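Local coordinates for Lmo1076 protein (Listeria monocytogenes serovar 1/2a, PDB 5JQC) that is probably, as a whole protein, a secreted cell-wall-degrading autolysin with amidase activity, of which this piece holds three SH3-like GW (Gly-Trp) repeats, at residues S122-T127 with I168-A173; A145-Q150 with R174-Y179. All blocks are in the same frame, centred on the assembly; numbering follows the deposited sequence.

Interaction 1. Residues S122-T127 with I168-A173; sequences SEVPGT and IGWLDA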
loop_
_atom_site.group_PDB
_atom_site.type_symbol
_atom_site.label_atom_id
_atom_site.label_comp_id
_atom_site.label_asym_id
_atom_site.label_seq_id
_atom_site.Cartn_x
_atom_site.Cartn_y
_atom_site.Cartn_z
ATOM N N SER A 122 2.930 1.852 -10.208
ATOM C CA SER A 122 3.150 0.410 -10.320
ATOM C C SER A 122 3.857 -0.182 -9.108
ATOM O O SER A 122 3.812 -1.402 -8.907
ATOM C CB SER A 122 3.962 0.087 -11.577
ATOM O OG SER A 122 5.289 0.570 -11.469
ATOM N N GLU A 123 4.528 0.641 -8.310
ATOM C CA GLU A 123 5.022 0.231 -7.003
ATOM C C GLU A 123 4.842 1.408 -6.061
ATOM O O GLU A 123 4.515 2.520 -6.488
ATOM C CB GLU A 123 6.500 -0.190 -7.041
ATOM C CG GLU A 123 6.858 -1.176 -8.126
ATOM C CD GLU A 123 6.491 -2.584 -7.760
ATOM O OE1 GLU A 123 6.155 -2.821 -6.574
ATOM O OE2 GLU A 123 6.550 -3.452 -8.655
ATOM N N VAL A 124 5.071 1.167 -4.772
ATOM C CA VAL A 124 5.203 2.263 -3.817
ATOM C C VAL A 124 6.135 3.293 -4.454
ATOM O O VAL A 124 7.229 2.941 -4.917
ATOM C CB VAL A 124 5.725 1.768 -2.459
ATOM C CG1 VAL A 124 5.898 2.943 -1.516
ATOM C CG2 VAL A 124 4.785 0.767 -1.875
ATOM N N PRO A 125 5.726 4.550 -4.560
ATOM C CA PRO A 125 6.512 5.514 -5.338
ATOM C C PRO A 125 7.889 5.750 -4.734
ATOM O O PRO A 125 8.048 5.829 -3.514
ATOM C CB PRO A 125 5.657 6.786 -5.308
ATOM C CG PRO A 125 4.556 6.532 -4.318
ATOM C CD PRO A 125 4.403 5.069 -4.180
ATOM N N GLY A 126 8.889 5.861 -5.612
ATOM C CA GLY A 126 10.272 6.076 -5.237
ATOM C C GLY A 126 11.059 4.791 -5.074
ATOM O O GLY A 126 12.296 4.815 -5.137
ATOM N N THR A 127 10.372 3.675 -4.852
ATOM C CA THR A 127 11.066 2.408 -4.721
ATOM C C THR A 127 11.496 1.911 -6.099
ATOM O O THR A 127 11.138 2.474 -7.138
ATOM C CB THR A 127 10.180 1.380 -4.014
ATOM O OG1 THR A 127 9.014 1.122 -4.806
ATOM C CG2 THR A 127 9.739 1.921 -2.661
ATOM N N ILE A 168 -4.641 -3.212 -10.200
ATOM C CA ILE A 168 -4.418 -1.991 -10.971
ATOM C C ILE A 168 -3.057 -1.375 -10.677
ATOM O O ILE A 168 -2.363 -0.906 -11.582
ATOM C CB ILE A 168 -5.548 -0.990 -10.690
ATOM C CG1 ILE A 168 -6.893 -1.637 -11.015
ATOM C CG2 ILE A 168 -5.351 0.258 -11.511
ATOM C CD1 ILE A 168 -7.037 -2.017 -12.478
ATOM N N GLY A 169 -2.666 -1.344 -9.416
ATOM C CA GLY A 169 -1.459 -0.621 -9.051
ATOM C C GLY A 169 -1.533 -0.171 -7.604
ATOM O O GLY A 169 -2.159 -0.828 -6.769
ATOM N N TRP A 170 -0.881 0.952 -7.338
ATOM C CA TRP A 170 -0.753 1.491 -5.999
ATOM C C TRP A 170 -1.304 2.905 -5.952
ATOM O O TRP A 170 -1.051 3.728 -6.847
ATOM C CB TRP A 170 0.707 1.486 -5.542
ATOM C CG TRP A 170 1.301 0.103 -5.345
ATOM C CD1 TRP A 170 1.770 -0.745 -6.321
ATOM C CD2 TRP A 170 1.539 -0.561 -4.098
ATOM N NE1 TRP A 170 2.274 -1.887 -5.755
ATOM C CE2 TRP A 170 2.139 -1.805 -4.393
ATOM C CE3 TRP A 170 1.296 -0.230 -2.760
ATOM C CZ2 TRP A 170 2.501 -2.710 -3.403
ATOM C CZ3 TRP A 170 1.647 -1.136 -1.781
ATOM C CH2 TRP A 170 2.250 -2.355 -2.106
ATOM N N LEU A 171 -2.040 3.191 -4.891
ATOM C CA LEU A 171 -2.720 4.464 -4.762
ATOM C C LEU A 171 -2.678 4.868 -3.300
ATOM O O LEU A 171 -2.758 4.014 -2.414
ATOM C CB LEU A 171 -4.167 4.343 -5.277
ATOM C CG LEU A 171 -5.054 5.584 -5.258
ATOM C CD1 LEU A 171 -4.466 6.639 -6.152
ATOM C CD2 LEU A 171 -6.482 5.238 -5.692
ATOM N N ASP A 172 -2.525 6.158 -3.046
ATOM C CA ASP A 172 -2.438 6.613 -1.666
ATOM C C ASP A 172 -3.699 6.206 -0.905
ATOM O O ASP A 172 -4.819 6.372 -1.388
ATOM C CB ASP A 172 -2.226 8.127 -1.633
ATOM C CG ASP A 172 -1.861 8.658 -0.244
ATOM O OD1 ASP A 172 -2.718 8.590 0.670
ATOM O OD2 ASP A 172 -0.742 9.217 -0.088
ATOM N N ALA A 173 -3.501 5.621 0.277
ATOM C CA ALA A 173 -4.616 5.156 1.098
ATOM C C ALA A 173 -5.650 6.242 1.378
ATOM O O ALA A 173 -6.814 5.917 1.648
ATOM C CB ALA A 173 -4.069 4.614 2.414
#
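The indole of W170 has the E123-V124 peptide laid over one of its faces: E123 C stands 3.7 Å above the ring plane and V124 N 3.9 Å above it, both displaced toward the rim. The same face takes V124 CG2, which sits 3.9 Å from the centroid of the six-membered ring and 19° off the normal, a CH-pi contact. V124 presents this methyl because chi1 of 178° sends CG1 anti to the backbone N and leaves CG2 beside that nitrogen. At the pyrrole end S122 O comes obliquely to within 3.4 Å of W170 CD1, and the E123 carboxylate, tilted 37° to the indole, has OE1 4.1 Å from W170 NE1, too far for a hydrogen bond; none crosses this contact. Just beyond, a type II turn from V124 to T127 folds the loop back, and V124 O accepts twice: from T127 OG1 at 2.6 Å, on an in-plane lone pair, and from T127 N at 3.2 Å.

G169-W170 is the Gly-Trp dipeptide after which GW modules are named. Its strand, 166-172, lies at an edge of the five-stranded sheet, pairing with strand 156-163 through F161 and Y159, while W170 also makes a backbone bond to W121 of short strand 120-121. K149 and I153 of strand 144-153 touch W170 and V124, respectively.

Interaction 2. Residues A145-Q150 with R174-Y179; sequences AKIIKQ and RAFHVY. With SO4 (sulfate ion), chain E.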
loop_
_atom_site.group_PDB
_atom_site.type_symbol
_atom_site.label_atom_id
_atom_site.label_comp_id
_atom_site.label_asym_id
_atom_site.label_seq_id
_atom_site.Cartn_x
_atom_site.Cartn_y
_atom_site.Cartn_z
ATOM N N ALA A 145 -13.142 -1.299 -4.960
ATOM C CA ALA A 145 -11.815 -1.864 -5.119
ATOM C C ALA A 145 -11.513 -2.785 -3.953
ATOM O O ALA A 145 -12.051 -2.622 -2.851
ATOM C CB ALA A 145 -10.757 -0.758 -5.229
ATOM N N LYS A 146 -10.660 -3.767 -4.215
ATOM C CA LYS A 146 -10.148 -4.654 -3.187
ATOM C C LYS A 146 -8.713 -4.243 -2.874
ATOM O O LYS A 146 -7.878 -4.144 -3.780
ATOM C CB LYS A 146 -10.222 -6.112 -3.637
ATOM C CG LYS A 146 -9.876 -7.082 -2.533
ATOM C CD LYS A 146 -9.882 -8.525 -3.014
ATOM C CE LYS A 146 -9.445 -9.455 -1.900
ATOM N NZ LYS A 146 -9.139 -10.821 -2.403
ATOM N N ILE A 147 -8.438 -3.995 -1.602
ATOM C CA ILE A 147 -7.122 -3.573 -1.145
ATOM C C ILE A 147 -6.368 -4.812 -0.675
ATOM O O ILE A 147 -6.808 -5.497 0.256
ATOM C CB ILE A 147 -7.255 -2.534 -0.025
ATOM C CG1 ILE A 147 -7.775 -1.207 -0.603
ATOM C CG2 ILE A 147 -5.941 -2.397 0.722
ATOM C CD1 ILE A 147 -8.755 -0.464 0.309
ATOM N N ILE A 148 -5.239 -5.112 -1.319
ATOM C CA ILE A 148 -4.544 -6.380 -1.101
ATOM C C ILE A 148 -3.164 -6.223 -0.459
ATOM O O ILE A 148 -2.586 -7.232 -0.014
ATOM C CB ILE A 148 -4.416 -7.171 -2.417
ATOM C CG1 ILE A 148 -3.440 -6.455 -3.349
ATOM C CG2 ILE A 148 -5.784 -7.319 -3.072
ATOM C CD1 ILE A 148 -3.407 -7.008 -4.746
ATOM N N LYS A 149 -2.618 -5.011 -0.384
ATOM C CA LYS A 149 -1.288 -4.838 0.180
ATOM C C LYS A 149 -1.107 -3.373 0.543
ATOM O O LYS A 149 -1.703 -2.495 -0.086
ATOM C CB LYS A 149 -0.219 -5.278 -0.820
ATOM C CG LYS A 149 1.066 -5.766 -0.218
ATOM C CD LYS A 149 2.093 -5.928 -1.329
ATOM C CE LYS A 149 3.244 -6.817 -0.905
ATOM N NZ LYS A 149 4.046 -7.230 -2.090
ATOM N N GLN A 150 -0.266 -3.113 1.546
ATOM C CA GLN A 150 0.112 -1.744 1.872
ATOM C C GLN A 150 1.623 -1.636 1.986
ATOM O O GLN A 150 2.331 -2.632 2.162
ATOM C CB GLN A 150 -0.528 -1.249 3.172
ATOM C CG GLN A 150 -0.056 -1.935 4.424
ATOM C CD GLN A 150 -0.497 -1.203 5.665
ATOM O OE1 GLN A 150 -1.653 -0.831 5.780
ATOM N NE2 GLN A 150 0.434 -0.958 6.590
ATOM N N ARG A 174 -5.245 7.516 1.356
ATOM C CA ARG A 174 -6.181 8.623 1.546
ATOM C C ARG A 174 -7.187 8.747 0.413
ATOM O O ARG A 174 -8.202 9.444 0.578
ATOM C CB ARG A 174 -5.431 9.940 1.688
ATOM C CG ARG A 174 -4.719 10.107 2.991
ATOM C CD ARG A 174 -3.819 11.337 2.931
ATOM N NE ARG A 174 -2.688 11.124 2.028
ATOM C CZ ARG A 174 -1.724 12.020 1.816
ATOM N NH1 ARG A 174 -1.779 13.197 2.430
ATOM N NH2 ARG A 174 -0.721 11.749 0.982
ATOM N N ALA A 175 -6.934 8.079 -0.720
ATOM C CA ALA A 175 -7.851 8.062 -1.849
ATOM C C ALA A 175 -9.013 7.088 -1.673
ATOM O O ALA A 175 -9.978 7.165 -2.441
ATOM C CB ALA A 175 -7.086 7.701 -3.127
ATOM N N PHE A 176 -8.946 6.169 -0.703
ATOM C CA PHE A 176 -9.956 5.139 -0.511
ATOM C C PHE A 176 -10.861 5.451 0.673
ATOM O O PHE A 176 -10.415 5.972 1.700
ATOM C CB PHE A 176 -9.338 3.777 -0.244
ATOM C CG PHE A 176 -8.442 3.280 -1.318
ATOM C CD1 PHE A 176 -7.167 3.793 -1.460
ATOM C CD2 PHE A 176 -8.840 2.228 -2.131
ATOM C CE1 PHE A 176 -6.313 3.298 -2.422
ATOM C CE2 PHE A 176 -7.991 1.721 -3.097
ATOM C CZ PHE A 176 -6.726 2.258 -3.245
ATOM N N HIS A 177 -12.130 5.066 0.537
ATOM C CA HIS A 177 -13.057 4.926 1.657
ATOM C C HIS A 177 -13.179 3.432 1.930
ATOM O O HIS A 177 -13.788 2.701 1.141
ATOM C CB HIS A 177 -14.420 5.528 1.340
ATOM C CG HIS A 177 -15.434 5.315 2.420
ATOM N ND1 HIS A 177 -15.687 6.252 3.400
ATOM C CD2 HIS A 177 -16.240 4.259 2.696
ATOM C CE1 HIS A 177 -16.619 5.793 4.219
ATOM N NE2 HIS A 177 -16.970 4.587 3.815
ATOM N N VAL A 178 -12.620 2.976 3.045
ATOM C CA VAL A 178 -12.609 1.546 3.335
ATOM C C VAL A 178 -13.906 1.150 4.027
ATOM O O VAL A 178 -14.326 1.789 5.006
ATOM C CB VAL A 178 -11.396 1.169 4.192
ATOM C CG1 VAL A 178 -11.301 -0.353 4.315
ATOM C CG2 VAL A 178 -10.119 1.751 3.583
ATOM N N TYR A 179 -14.545 0.092 3.520
ATOM C CA TYR A 179 -15.734 -0.444 4.160
ATOM C C TYR A 179 -15.349 -1.205 5.417
ATOM O O TYR A 179 -14.320 -1.885 5.454
ATOM C CB TYR A 179 -16.501 -1.368 3.211
ATOM C CG TYR A 179 -16.918 -0.674 1.924
ATOM C CD1 TYR A 179 -17.691 0.469 1.954
ATOM C CD2 TYR A 179 -16.546 -1.185 0.686
ATOM C CE1 TYR A 179 -18.078 1.087 0.793
ATOM C CE2 TYR A 179 -16.915 -0.580 -0.470
ATOM C CZ TYR A 179 -17.684 0.558 -0.423
ATOM O OH TYR A 179 -18.071 1.163 -1.596
HETATM S S SO4 E . 1.057 14.985 0.789
HETATM O O1 SO4 E . 1.402 13.731 1.436
HETATM O O2 SO4 E . 0.482 14.722 -0.540
HETATM O O3 SO4 E . 0.033 15.691 1.590
HETATM O O4 SO4 E . 2.241 15.841 0.645
#
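I147 and F176 meet in the hydrophobic interior of the middle of this chain's three GW modules, whose SH3-like fold curls a five-stranded antiparallel sheet round on itself. The contact is apolar packing between two strands that do not pair with each other: in the sheet, strand 103-112 runs between 144-153 and 176-178. The sheet's curvature makes strands 145-150 and 176-178 run nearly perpendicular, 85° between their directions, with axes 9.4 Å apart at closest approach, a gap bridged by side chains alone.

I147 carries most of its strand's share. Its CD1 lies 3.6 Å from F176 CD2, approaching the ring obliquely, and CG1 follows at 3.9 Å from F176 CE2; the two side chains pass one another pointing opposite ways. A chi2 of 142°, away from a staggered position, suggests that this methyl has been turned to suit its surroundings. Two residues earlier on the same strand, A145 CB reaches the edge of the phenyl ring, 4.3 Å from F176 CE2. V178 adds a looser touch, its CG2 4.2 Å from I147 CD1.

Other core residues hold F176 as well: Y159 and F161 of strand 156-163 meet it edge-to-face, and L171 packs against it. I147 in turn touches L106 and Y159.

Before the strand, the chain passes through a short 3-10 segment whose R174 is exposed. Its NH2 makes a salt bridge with D172 OD2, and its guanidinium edge also grips a sulfate, probably from the crystallisation liquor: R174 NH2 binds sulfate O1 at 2.9 Å and NH1 binds O3 at 3.2 Å with an N-H...O angle of 162°.

Both contacts belong to the middle GW module and share its curled sheet. Interaction 2 is the buried one, purely aliphatic and aromatic among its touching residues, whereas interaction 1 is partly buried and sets backbone and a valine against an indole. Strands 166-172 and 176-178 follow one another in the chain yet form the two outermost strands of the sheet, so one contact ties a loop to one edge while the other brings the opposite edge onto strand 144-153. The two meet directly: W170 CZ3 packs 3.8 Å from Q150 C, and L171 O lies 3.6 Å from F176 CE1, so strand 166-172, part of interaction 1, also packs against F176 of interaction 2.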